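Local coordinates for protein cytosol aminopeptidase (Coxiella burnetii, PDB 3IJ3) that probably cleaves N-terminal amino acids from peptides as a manganese-dependent metalloaminopeptidase of the M17 family, at residues Glu188-Val193 / Val204-Ser209; Leu281-Met286 / Arg471-Tyr476; Arg285-Gln290 / Val294-Leu299; Pro351-Asp356 / His475-Gln480. All coordinates share one frame; numbering follows the deposited sequence.

How the interactions relate
All four contacts lie in the α/β part of the chain. Interactions 2 and 3 take overlapping segments of helix 275-289, sharing R285 and M286, and have centres about 8 Å apart. Interaction 4 continues along helix 470-481 from interaction 2, and V473 CG1 meets I355 CD1 at 3.5 Å. I287 CD1 also reaches L477 CD1 at 3.8 Å, tying interaction 3 to interaction 4. Interaction 1 stands further off, about 21 Å from interaction 2 between centres, yet V193 CG2 touches L281 CD2 at 4.1 Å. The lithium site of K250, D255, D273 and E334 draws D273 from just before helix 275-289.

Interaction 1. Residues Glu188-Val193 / Val204-Ser209; sequences ELAQAV and VKIIES
A190 and I206 make the closer of two apolar contacts that lay helix 186-200 against strand 203-208, a helix packed on the strand that follows it in the catalytic domain; within this chain that strand pairs with strand 231-237 alone. The A190 methyl, CB, meets the far end of the isoleucine, CD1, at 3.8 Å. That end gets there because CG1 sits beside the backbone N (chi1 -55°) and a second bend at chi2 (-61°) turns CD1 in toward the helix. One helical turn further on, V193 faces V204 more loosely: CG1 of V193 is 4.4 Å from CG2 of V204 and almost as near to its CG1, so one methyl approaches both branches of the other valine. A spacing of three residues on the helix is thus matched by a spacing of two on the strand, and the two segments run in opposite senses. The backbones keep their distance, with 7.5 Å between the CA atoms of A190 and I206.

Beyond this first shell, V193 also lies on I233 and L235 of strand 231-237 and on I300, while L189 packs on I300 and A302; the helix therefore covers the neighbouring strands as well. V204 in turn rests on K194 and A197 of the same helix. Strand 203-208 is fixed laterally by backbone bonds from K205 to D234 and from I207 to L232. Within the helix, the turn that presents V193 is closed by its N, which donates to L189 O at 3.1 Å.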
# COMPACT_ATOMS: atom_id res chain seq x y z
N GLU A 188 1.67 -37.09 0.25
CA GLU A 188 0.48 -37.44 -0.53
C GLU A 188 0.77 -37.39 -2.03
O GLU A 188 0.22 -38.19 -2.81
CB GLU A 188 -0.71 -36.56 -0.19
CG GLU A 188 -1.26 -36.76 1.22
CD GLU A 188 -0.49 -36.08 2.32
OE1 GLU A 188 0.33 -35.16 2.07
OE2 GLU A 188 -0.74 -36.44 3.49
N LEU A 189 1.61 -36.46 -2.44
CA LEU A 189 2.01 -36.34 -3.84
C LEU A 189 2.85 -37.57 -4.20
O LEU A 189 2.64 -38.19 -5.25
CB LEU A 189 2.75 -35.04 -4.06
CG LEU A 189 3.09 -34.63 -5.47
CD1 LEU A 189 1.81 -34.64 -6.35
CD2 LEU A 189 3.78 -33.25 -5.47
N ALA A 190 3.78 -37.94 -3.33
CA ALA A 190 4.57 -39.16 -3.56
C ALA A 190 3.67 -40.39 -3.67
O ALA A 190 3.87 -41.25 -4.55
CB ALA A 190 5.61 -39.36 -2.43
N GLN A 191 2.65 -40.48 -2.79
CA GLN A 191 1.72 -41.59 -2.85
C GLN A 191 0.94 -41.63 -4.17
O GLN A 191 0.71 -42.71 -4.75
CB GLN A 191 0.75 -41.56 -1.65
CG GLN A 191 -0.24 -42.72 -1.64
CD GLN A 191 0.46 -44.09 -1.70
OE1 GLN A 191 0.22 -44.90 -2.62
NE2 GLN A 191 1.38 -44.33 -0.76
N ALA A 192 0.54 -40.46 -4.66
CA ALA A 192 -0.19 -40.40 -5.93
C ALA A 192 0.70 -40.94 -7.07
O ALA A 192 0.23 -41.68 -7.94
CB ALA A 192 -0.64 -38.93 -6.22
N VAL A 193 1.96 -40.56 -7.06
CA VAL A 193 2.91 -41.05 -8.07
C VAL A 193 3.06 -42.57 -7.97
O VAL A 193 3.05 -43.25 -9.00
CB VAL A 193 4.29 -40.35 -7.99
CG1 VAL A 193 5.24 -40.96 -9.03
CG2 VAL A 193 4.18 -38.78 -8.20
N VAL A 204 9.67 -46.50 -8.57
CA VAL A 204 9.68 -45.20 -7.91
C VAL A 204 10.64 -45.21 -6.73
O VAL A 204 10.60 -46.12 -5.88
CB VAL A 204 8.29 -44.80 -7.40
CG1 VAL A 204 8.33 -43.39 -6.77
CG2 VAL A 204 7.26 -44.84 -8.53
N LYS A 205 11.48 -44.18 -6.68
CA LYS A 205 12.43 -43.95 -5.62
C LYS A 205 12.02 -42.61 -4.98
O LYS A 205 11.72 -41.67 -5.70
CB LYS A 205 13.85 -43.83 -6.23
CG LYS A 205 14.90 -43.32 -5.29
CD LYS A 205 16.31 -43.47 -5.85
CE LYS A 205 16.58 -42.63 -7.05
NZ LYS A 205 18.02 -42.79 -7.42
N ILE A 206 12.00 -42.55 -3.66
CA ILE A 206 11.71 -41.32 -2.93
C ILE A 206 12.97 -40.94 -2.16
O ILE A 206 13.47 -41.74 -1.35
CB ILE A 206 10.58 -41.51 -1.92
CG1 ILE A 206 9.32 -42.07 -2.61
CG2 ILE A 206 10.29 -40.20 -1.16
CD1 ILE A 206 8.74 -41.20 -3.68
N ILE A 207 13.49 -39.76 -2.46
CA ILE A 207 14.68 -39.24 -1.81
C ILE A 207 14.18 -38.27 -0.72
O ILE A 207 13.51 -37.28 -1.01
CB ILE A 207 15.64 -38.55 -2.79
CG1 ILE A 207 16.03 -39.53 -3.90
CG2 ILE A 207 16.90 -38.02 -2.03
CD1 ILE A 207 17.07 -38.97 -4.90
N GLU A 208 14.49 -38.60 0.54
CA GLU A 208 14.03 -37.82 1.73
C GLU A 208 15.13 -37.47 2.73
O GLU A 208 16.29 -37.83 2.57
CB GLU A 208 13.05 -38.68 2.55
CG GLU A 208 11.81 -39.20 1.85
CD GLU A 208 11.01 -40.16 2.74
OE1 GLU A 208 10.76 -39.86 3.94
OE2 GLU A 208 10.63 -41.23 2.23
N SER A 209 14.73 -36.72 3.77
CA SER A 209 15.56 -36.46 4.93
C SER A 209 17.03 -36.24 4.70
O SER A 209 17.37 -35.36 3.91
CB SER A 209 15.32 -37.59 5.95
OG SER A 209 13.95 -37.68 6.27

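Interaction 2. Residues Leu281-Met286 / Arg471-Tyr476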
# COMPACT_ATOMS: atom_id res chain seq x y z
N LEU A 281 3.26 -35.61 -13.96
CA LEU A 281 2.73 -36.94 -13.66
C LEU A 281 1.68 -37.37 -14.70
O LEU A 281 1.68 -38.51 -15.16
CB LEU A 281 2.12 -36.96 -12.25
CG LEU A 281 1.45 -38.27 -11.84
CD1 LEU A 281 2.43 -39.48 -11.95
CD2 LEU A 281 0.84 -38.16 -10.43
N GLY A 282 0.81 -36.44 -15.10
CA GLY A 282 -0.24 -36.77 -16.09
C GLY A 282 0.35 -37.13 -17.44
O GLY A 282 -0.06 -38.13 -18.06
N LEU A 283 1.35 -36.36 -17.87
CA LEU A 283 2.04 -36.64 -19.14
C LEU A 283 2.74 -38.02 -19.05
O LEU A 283 2.65 -38.83 -19.98
CB LEU A 283 3.01 -35.53 -19.50
CG LEU A 283 3.69 -35.73 -20.83
CD1 LEU A 283 2.66 -35.87 -22.00
CD2 LEU A 283 4.66 -34.59 -21.06
N ALA A 284 3.41 -38.30 -17.93
CA ALA A 284 4.03 -39.61 -17.70
C ALA A 284 2.97 -40.72 -17.85
O ALA A 284 3.21 -41.75 -18.48
CB ALA A 284 4.65 -39.67 -16.29
N ARG A 285 1.82 -40.52 -17.22
CA ARG A 285 0.74 -41.50 -17.30
C ARG A 285 0.29 -41.76 -18.74
O ARG A 285 0.10 -42.93 -19.12
CB ARG A 285 -0.42 -41.08 -16.40
CG ARG A 285 -1.53 -42.12 -16.36
CD ARG A 285 -2.52 -41.79 -15.27
NE ARG A 285 -3.50 -42.86 -15.15
CZ ARG A 285 -4.67 -42.91 -15.79
NH1 ARG A 285 -5.06 -41.93 -16.59
NH2 ARG A 285 -5.46 -43.95 -15.61
N MET A 286 0.15 -40.71 -19.56
CA MET A 286 -0.24 -40.91 -20.96
C MET A 286 0.83 -41.68 -21.74
O MET A 286 0.51 -42.56 -22.55
CB MET A 286 -0.56 -39.57 -21.65
CG MET A 286 -1.85 -38.93 -21.18
SD MET A 286 -3.28 -39.91 -21.65
CE MET A 286 -2.93 -40.19 -23.35
N ARG A 471 -1.83 -31.98 -24.29
CA ARG A 471 -2.21 -32.59 -25.55
C ARG A 471 -1.19 -32.22 -26.62
O ARG A 471 -0.78 -33.07 -27.40
CB ARG A 471 -3.63 -32.24 -26.01
CG ARG A 471 -4.71 -32.72 -25.05
CD ARG A 471 -5.96 -33.11 -25.79
NE ARG A 471 -5.64 -34.23 -26.68
CZ ARG A 471 -5.38 -34.11 -27.98
NH1 ARG A 471 -5.44 -32.93 -28.57
NH2 ARG A 471 -5.09 -35.18 -28.69
N ALA A 472 -0.73 -30.97 -26.61
CA ALA A 472 0.27 -30.50 -27.59
C ALA A 472 1.55 -31.28 -27.37
O ALA A 472 2.13 -31.82 -28.32
CB ALA A 472 0.56 -28.98 -27.43
N VAL A 473 2.03 -31.31 -26.13
CA VAL A 473 3.28 -32.03 -25.84
C VAL A 473 3.17 -33.50 -26.20
O VAL A 473 4.09 -34.05 -26.82
CB VAL A 473 3.74 -31.88 -24.38
CG1 VAL A 473 5.02 -32.73 -24.12
CG2 VAL A 473 3.97 -30.39 -24.03
N PHE A 474 2.06 -34.15 -25.84
CA PHE A 474 1.91 -35.56 -26.17
C PHE A 474 1.89 -35.81 -27.67
O PHE A 474 2.47 -36.81 -28.16
CB PHE A 474 0.68 -36.21 -25.49
CG PHE A 474 0.66 -37.69 -25.64
CD1 PHE A 474 1.55 -38.48 -24.93
CD2 PHE A 474 -0.22 -38.30 -26.52
CE1 PHE A 474 1.58 -39.86 -25.10
CE2 PHE A 474 -0.20 -39.69 -26.67
CZ PHE A 474 0.71 -40.46 -25.94
N HIS A 475 1.20 -34.96 -28.42
CA HIS A 475 1.18 -35.07 -29.88
C HIS A 475 2.63 -35.03 -30.41
O HIS A 475 3.02 -35.85 -31.26
CB HIS A 475 0.34 -33.94 -30.49
CG HIS A 475 0.39 -33.88 -31.97
ND1 HIS A 475 -0.53 -34.52 -32.78
CD2 HIS A 475 1.26 -33.27 -32.81
CE1 HIS A 475 -0.22 -34.31 -34.05
NE2 HIS A 475 0.87 -33.57 -34.09
N TYR A 476 3.40 -34.06 -29.94
CA TYR A 476 4.80 -33.93 -30.32
C TYR A 476 5.57 -35.25 -30.04
O TYR A 476 6.29 -35.76 -30.91
CB TYR A 476 5.47 -32.73 -29.59
CG TYR A 476 6.96 -32.81 -29.71
CD1 TYR A 476 7.58 -32.55 -30.92
CD2 TYR A 476 7.74 -33.28 -28.68
CE1 TYR A 476 8.93 -32.68 -31.07
CE2 TYR A 476 9.11 -33.41 -28.82
CZ TYR A 476 9.70 -33.11 -30.02
OH TYR A 476 11.05 -33.27 -30.20
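The F474 ring has M286 CB over one face and L283 CD1 at its edge, close to the ring plane. M286 CB stands 4.0 Å from F474 CD1, so it is the first carbon of the methionine, rather than its bent thioether end, that covers the ring. At the rim, L283 CD1 is 4.0 Å from F474 CB and about as far from F474 CD1, at the corner where the ring joins CB. The next atom round the rim reaches the helix backbone: F474 CE1 is 3.9 Å from M286 O, a van der Waals approach to a carbonyl that is already taken by Q290 N within the helix.

L283 uses its other branch on the next residue back, CD2 meeting V473 CG1 at 3.6 Å, with the two side chains crossing at roughly a right angle. One leucine thus straddles V473 and F474. With CG of F474 opposite its backbone N (chi1 -170°), the ring projects toward the neighbouring helix.

Helices 275-289 and 470-481 run broadly the same way; their local axes cross at -38° and come within 10.6 Å. Helix 157-178 adds W166 and T169 against M286 and R162 against F474, and strand 353-359 brings F357 to L283 and I355 to V473, so the pair is wedged between sheet and helix. All four touching side chains are buried and apolar, which implies that their fit depends on shape and dispersion, with no directional bond between segments 281-286 and 471-476 to set it.

Interaction 3. Residues Arg285-Gln290 / Val294-Leu299. With SO4 (sulfate ion), chain H; SO4 (sulfate ion), chain G.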
# COMPACT_ATOMS: atom_id res chain seq x y z
N ARG A 285 1.82 -40.52 -17.22
CA ARG A 285 0.74 -41.50 -17.30
C ARG A 285 0.29 -41.76 -18.74
O ARG A 285 0.10 -42.93 -19.12
CB ARG A 285 -0.42 -41.08 -16.40
CG ARG A 285 -1.53 -42.12 -16.36
CD ARG A 285 -2.52 -41.79 -15.27
NE ARG A 285 -3.50 -42.86 -15.15
CZ ARG A 285 -4.67 -42.91 -15.79
NH1 ARG A 285 -5.06 -41.93 -16.59
NH2 ARG A 285 -5.46 -43.95 -15.61
N MET A 286 0.15 -40.71 -19.56
CA MET A 286 -0.24 -40.91 -20.96
C MET A 286 0.83 -41.68 -21.74
O MET A 286 0.51 -42.56 -22.55
CB MET A 286 -0.56 -39.57 -21.65
CG MET A 286 -1.85 -38.93 -21.18
SD MET A 286 -3.28 -39.91 -21.65
CE MET A 286 -2.93 -40.19 -23.35
N ILE A 287 2.09 -41.37 -21.48
CA ILE A 287 3.20 -42.05 -22.13
C ILE A 287 3.13 -43.56 -21.82
O ILE A 287 3.28 -44.38 -22.72
CB ILE A 287 4.53 -41.45 -21.66
CG1 ILE A 287 4.73 -40.05 -22.27
CG2 ILE A 287 5.70 -42.37 -22.04
CD1 ILE A 287 5.95 -39.31 -21.65
N MET A 288 2.84 -43.90 -20.57
CA MET A 288 2.76 -45.30 -20.14
C MET A 288 1.49 -46.00 -20.65
O MET A 288 1.54 -47.17 -21.10
CB MET A 288 2.93 -45.41 -18.61
CG MET A 288 4.36 -44.99 -18.15
SD MET A 288 4.68 -45.15 -16.36
CE MET A 288 3.69 -43.81 -15.63
N LEU A 289 0.37 -45.30 -20.60
CA LEU A 289 -0.90 -45.83 -21.11
C LEU A 289 -0.83 -46.17 -22.59
O LEU A 289 -1.41 -47.16 -23.04
CB LEU A 289 -2.05 -44.83 -20.89
CG LEU A 289 -2.66 -44.76 -19.49
CD1 LEU A 289 -3.52 -43.53 -19.33
CD2 LEU A 289 -3.44 -46.05 -19.21
N GLN A 290 -0.15 -45.33 -23.34
CA GLN A 290 -0.02 -45.48 -24.79
C GLN A 290 1.25 -46.20 -25.21
O GLN A 290 1.52 -46.38 -26.41
CB GLN A 290 -0.08 -44.09 -25.42
CG GLN A 290 -1.42 -43.41 -25.25
CD GLN A 290 -2.46 -43.90 -26.25
OE1 GLN A 290 -2.15 -44.11 -27.42
NE2 GLN A 290 -3.70 -44.06 -25.79
N VAL A 294 9.89 -45.08 -25.37
CA VAL A 294 10.89 -44.23 -24.75
C VAL A 294 11.26 -44.79 -23.39
O VAL A 294 10.55 -45.65 -22.85
CB VAL A 294 10.39 -42.78 -24.55
CG1 VAL A 294 10.05 -42.13 -25.90
CG2 VAL A 294 9.17 -42.70 -23.59
N ARG A 295 12.39 -44.32 -22.88
CA ARG A 295 12.83 -44.61 -21.51
C ARG A 295 12.41 -43.36 -20.74
O ARG A 295 13.04 -42.31 -20.84
CB ARG A 295 14.33 -44.85 -21.46
CG ARG A 295 14.90 -45.08 -20.08
CD ARG A 295 14.23 -46.22 -19.30
NE ARG A 295 14.91 -46.43 -18.02
CZ ARG A 295 14.61 -47.38 -17.12
NH1 ARG A 295 13.60 -48.23 -17.32
NH2 ARG A 295 15.34 -47.47 -16.00
N LEU A 296 11.32 -43.49 -19.99
CA LEU A 296 10.73 -42.39 -19.26
C LEU A 296 11.29 -42.23 -17.86
O LEU A 296 11.49 -43.23 -17.13
CB LEU A 296 9.22 -42.62 -19.13
CG LEU A 296 8.40 -41.65 -18.26
CD1 LEU A 296 8.40 -40.25 -18.90
CD2 LEU A 296 6.98 -42.20 -18.10
N ARG A 297 11.54 -40.99 -17.48
CA ARG A 297 11.91 -40.68 -16.12
C ARG A 297 11.09 -39.46 -15.74
O ARG A 297 10.89 -38.56 -16.56
CB ARG A 297 13.41 -40.39 -15.99
CG ARG A 297 13.83 -40.06 -14.60
CD ARG A 297 15.31 -39.74 -14.53
NE ARG A 297 15.83 -39.83 -13.16
CZ ARG A 297 17.09 -39.53 -12.83
NH1 ARG A 297 17.94 -39.07 -13.73
NH2 ARG A 297 17.49 -39.69 -11.57
N LEU A 298 10.56 -39.47 -14.52
CA LEU A 298 9.78 -38.36 -13.97
C LEU A 298 10.39 -37.94 -12.64
O LEU A 298 10.55 -38.77 -11.73
CB LEU A 298 8.32 -38.79 -13.76
CG LEU A 298 7.42 -37.88 -12.91
CD1 LEU A 298 7.10 -36.56 -13.65
CD2 LEU A 298 6.13 -38.60 -12.57
N LEU A 299 10.78 -36.66 -12.55
CA LEU A 299 11.38 -36.09 -11.36
C LEU A 299 10.50 -34.98 -10.84
O LEU A 299 10.20 -34.01 -11.56
CB LEU A 299 12.78 -35.54 -11.71
CG LEU A 299 13.85 -36.58 -11.96
CD1 LEU A 299 15.03 -35.98 -12.75
CD2 LEU A 299 14.33 -37.15 -10.60
S SO4 H . -5.31 -45.88 -28.94
O1 SO4 H . -6.62 -46.39 -29.34
O2 SO4 H . -4.42 -47.01 -28.63
O3 SO4 H . -4.72 -45.13 -30.04
O4 SO4 H . -5.44 -45.03 -27.77
S SO4 G . 18.64 -46.75 -14.47
O1 SO4 G . 17.70 -47.27 -13.49
O2 SO4 G . 19.10 -47.83 -15.34
O3 SO4 G . 17.98 -45.74 -15.29
O4 SO4 G . 19.80 -46.16 -13.81
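I287 and L296 meet end to end, CD1 to CD1 at 3.8 Å, their side chains set at a slant to one another. I287 also uses its branch methyl: CG2 meets V294 CG2 at 3.8 Å, and here the two side chains lie nearly perpendicular. The isoleucine carries CG1 beside its backbone N (chi1 -72°), which sends the two arms to different strand residues. L296 forks one carbon further out, at CG. Its CD1 takes I287, while its CD2 lies 3.8 Å from M288 CG and slightly further from the sulfur, across the methionine at about a right angle. M288 leaves the backbone neither toward the strand nor away from it, and its outer part comes nearer, where W237, V196 and F200 also surround it.

The polar groups of Q290 and R295 bind sulfates instead. Q290 NE2 donates to O4 of the chain H sulfate at 2.8 Å, nearly straight at 168°, and also bonds D165. R295 NH2 gives a longer, equally straight bond of 3.2 Å to O3 of the chain G sulfate, whose O1 lies in the guanidinium plane. Both ions probably come from the crystallisation liquor.

Helix 275-289 lies in the crossover from strands 244-252 and 254-255 to the parallel strand 295-305, and the contact is the helix-to-strand half of that beta-alpha-beta unit.

Interaction 4. Residues Pro351-Asp356 / His475-Gln480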
# COMPACT_ATOMS: atom_id res chain seq x y z
N PRO A 351 20.00 -37.10 -21.49
CA PRO A 351 18.76 -37.57 -22.10
C PRO A 351 18.51 -36.97 -23.46
O PRO A 351 19.09 -35.93 -23.81
CB PRO A 351 17.69 -37.13 -21.08
CG PRO A 351 18.25 -35.94 -20.42
CD PRO A 351 19.75 -36.12 -20.42
N ASP A 352 17.64 -37.62 -24.24
CA ASP A 352 17.28 -37.12 -25.57
C ASP A 352 16.44 -35.84 -25.48
O ASP A 352 16.48 -35.00 -26.39
CB ASP A 352 16.51 -38.18 -26.35
CG ASP A 352 16.44 -37.89 -27.84
OD1 ASP A 352 17.51 -37.71 -28.45
OD2 ASP A 352 15.34 -37.93 -28.43
N LEU A 353 15.68 -35.71 -24.39
CA LEU A 353 14.78 -34.58 -24.17
C LEU A 353 14.44 -34.42 -22.70
O LEU A 353 14.28 -35.41 -21.99
CB LEU A 353 13.45 -34.85 -24.92
CG LEU A 353 12.32 -33.83 -24.71
CD1 LEU A 353 12.69 -32.49 -25.35
CD2 LEU A 353 11.03 -34.42 -25.34
N ILE A 354 14.37 -33.17 -22.26
CA ILE A 354 13.90 -32.83 -20.91
C ILE A 354 12.74 -31.85 -21.08
O ILE A 354 12.87 -30.89 -21.85
CB ILE A 354 14.97 -32.14 -20.03
CG1 ILE A 354 16.21 -33.02 -19.89
CG2 ILE A 354 14.34 -31.77 -18.63
CD1 ILE A 354 17.40 -32.33 -19.16
N ILE A 355 11.63 -32.10 -20.40
CA ILE A 355 10.51 -31.16 -20.42
C ILE A 355 10.13 -30.88 -18.99
O ILE A 355 9.91 -31.83 -18.19
CB ILE A 355 9.26 -31.68 -21.14
CG1 ILE A 355 9.56 -32.00 -22.61
CG2 ILE A 355 8.11 -30.62 -21.05
CD1 ILE A 355 8.39 -32.60 -23.33
N ASP A 356 10.10 -29.61 -18.61
CA ASP A 356 9.64 -29.23 -17.27
C ASP A 356 8.35 -28.42 -17.31
O ASP A 356 8.05 -27.73 -18.29
CB ASP A 356 10.73 -28.58 -16.41
CG ASP A 356 10.96 -27.14 -16.70
OD1 ASP A 356 10.06 -26.31 -16.37
OD2 ASP A 356 12.09 -26.80 -17.14
N HIS A 475 1.20 -34.96 -28.42
CA HIS A 475 1.18 -35.07 -29.88
C HIS A 475 2.63 -35.03 -30.41
O HIS A 475 3.02 -35.85 -31.26
CB HIS A 475 0.34 -33.94 -30.49
CG HIS A 475 0.39 -33.88 -31.97
ND1 HIS A 475 -0.53 -34.52 -32.78
CD2 HIS A 475 1.26 -33.27 -32.81
CE1 HIS A 475 -0.22 -34.31 -34.05
NE2 HIS A 475 0.87 -33.57 -34.09
N TYR A 476 3.40 -34.06 -29.94
CA TYR A 476 4.80 -33.93 -30.32
C TYR A 476 5.57 -35.25 -30.04
O TYR A 476 6.29 -35.76 -30.91
CB TYR A 476 5.47 -32.73 -29.59
CG TYR A 476 6.96 -32.81 -29.71
CD1 TYR A 476 7.58 -32.55 -30.92
CD2 TYR A 476 7.74 -33.28 -28.68
CE1 TYR A 476 8.93 -32.68 -31.07
CE2 TYR A 476 9.11 -33.41 -28.82
CZ TYR A 476 9.70 -33.11 -30.02
OH TYR A 476 11.05 -33.27 -30.20
N LEU A 477 5.41 -35.80 -28.84
CA LEU A 477 6.09 -37.03 -28.47
C LEU A 477 5.71 -38.21 -29.37
O LEU A 477 6.56 -39.00 -29.75
CB LEU A 477 5.85 -37.38 -27.00
CG LEU A 477 6.40 -36.37 -26.00
CD1 LEU A 477 6.01 -36.78 -24.56
CD2 LEU A 477 7.93 -36.24 -26.12
N GLU A 478 4.43 -38.32 -29.71
CA GLU A 478 4.00 -39.39 -30.60
C GLU A 478 4.60 -39.24 -31.98
O GLU A 478 5.02 -40.22 -32.59
CB GLU A 478 2.48 -39.45 -30.70
CG GLU A 478 1.80 -40.06 -29.49
CD GLU A 478 0.38 -40.52 -29.81
OE1 GLU A 478 -0.41 -39.70 -30.32
OE2 GLU A 478 0.07 -41.72 -29.54
N GLN A 479 4.64 -38.01 -32.48
CA GLN A 479 5.23 -37.74 -33.79
C GLN A 479 6.73 -38.03 -33.81
O GLN A 479 7.25 -38.57 -34.78
CB GLN A 479 4.99 -36.28 -34.20
CG GLN A 479 3.53 -35.95 -34.49
CD GLN A 479 2.98 -36.71 -35.69
OE1 GLN A 479 1.97 -37.43 -35.60
NE2 GLN A 479 3.66 -36.59 -36.81
N GLN A 480 7.40 -37.67 -32.72
CA GLN A 480 8.86 -37.79 -32.60
C GLN A 480 9.39 -39.20 -32.33
O GLN A 480 10.42 -39.59 -32.91
CB GLN A 480 9.35 -36.84 -31.48
CG GLN A 480 10.86 -36.71 -31.32
CD GLN A 480 11.53 -35.95 -32.43
OE1 GLN A 480 10.88 -35.40 -33.31
NE2 GLN A 480 12.86 -35.87 -32.38
O HOH W 1 14.81 -37.72 -30.91
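L353 carries the apolar part, with one methyl, CD2, touching two side chains of helix 470-481. It meets L477 CD2 at 3.7 Å, the closer of the two, the leucines lying at a slant. It also approaches the Y476 ring at its edge, 4.1 Å from CE2 and near the ring plane; the leucine and tyrosine side chains run past one another in opposite senses. CG of L353 lies opposite its backbone N (chi1 175°), which extends the leucine toward the helix. Q480 CB covers one face of the tyrosine, 4.0 Å above it and toward the rim, from one turn on.

The polar part is a water between D352 OD2 and Q480 NE2. This bridge is doubtful, because the water sits unusually close to OD2, at 2.5 Å, and Q480 has two conformers; D352 OD2 is bonded directly to Y481 OH.

L353 and I355 point to this helix, whereas I354, between them, packs on L343, A346 and V347 of helix 335-347. Strand 353-359 runs parallel to 244-252 and 445-454 on its two sides. Helices on both faces of a mainly parallel sheet make the alpha-beta-alpha sandwich characteristic of the M17 catalytic domain, with the C-terminal helix on one face.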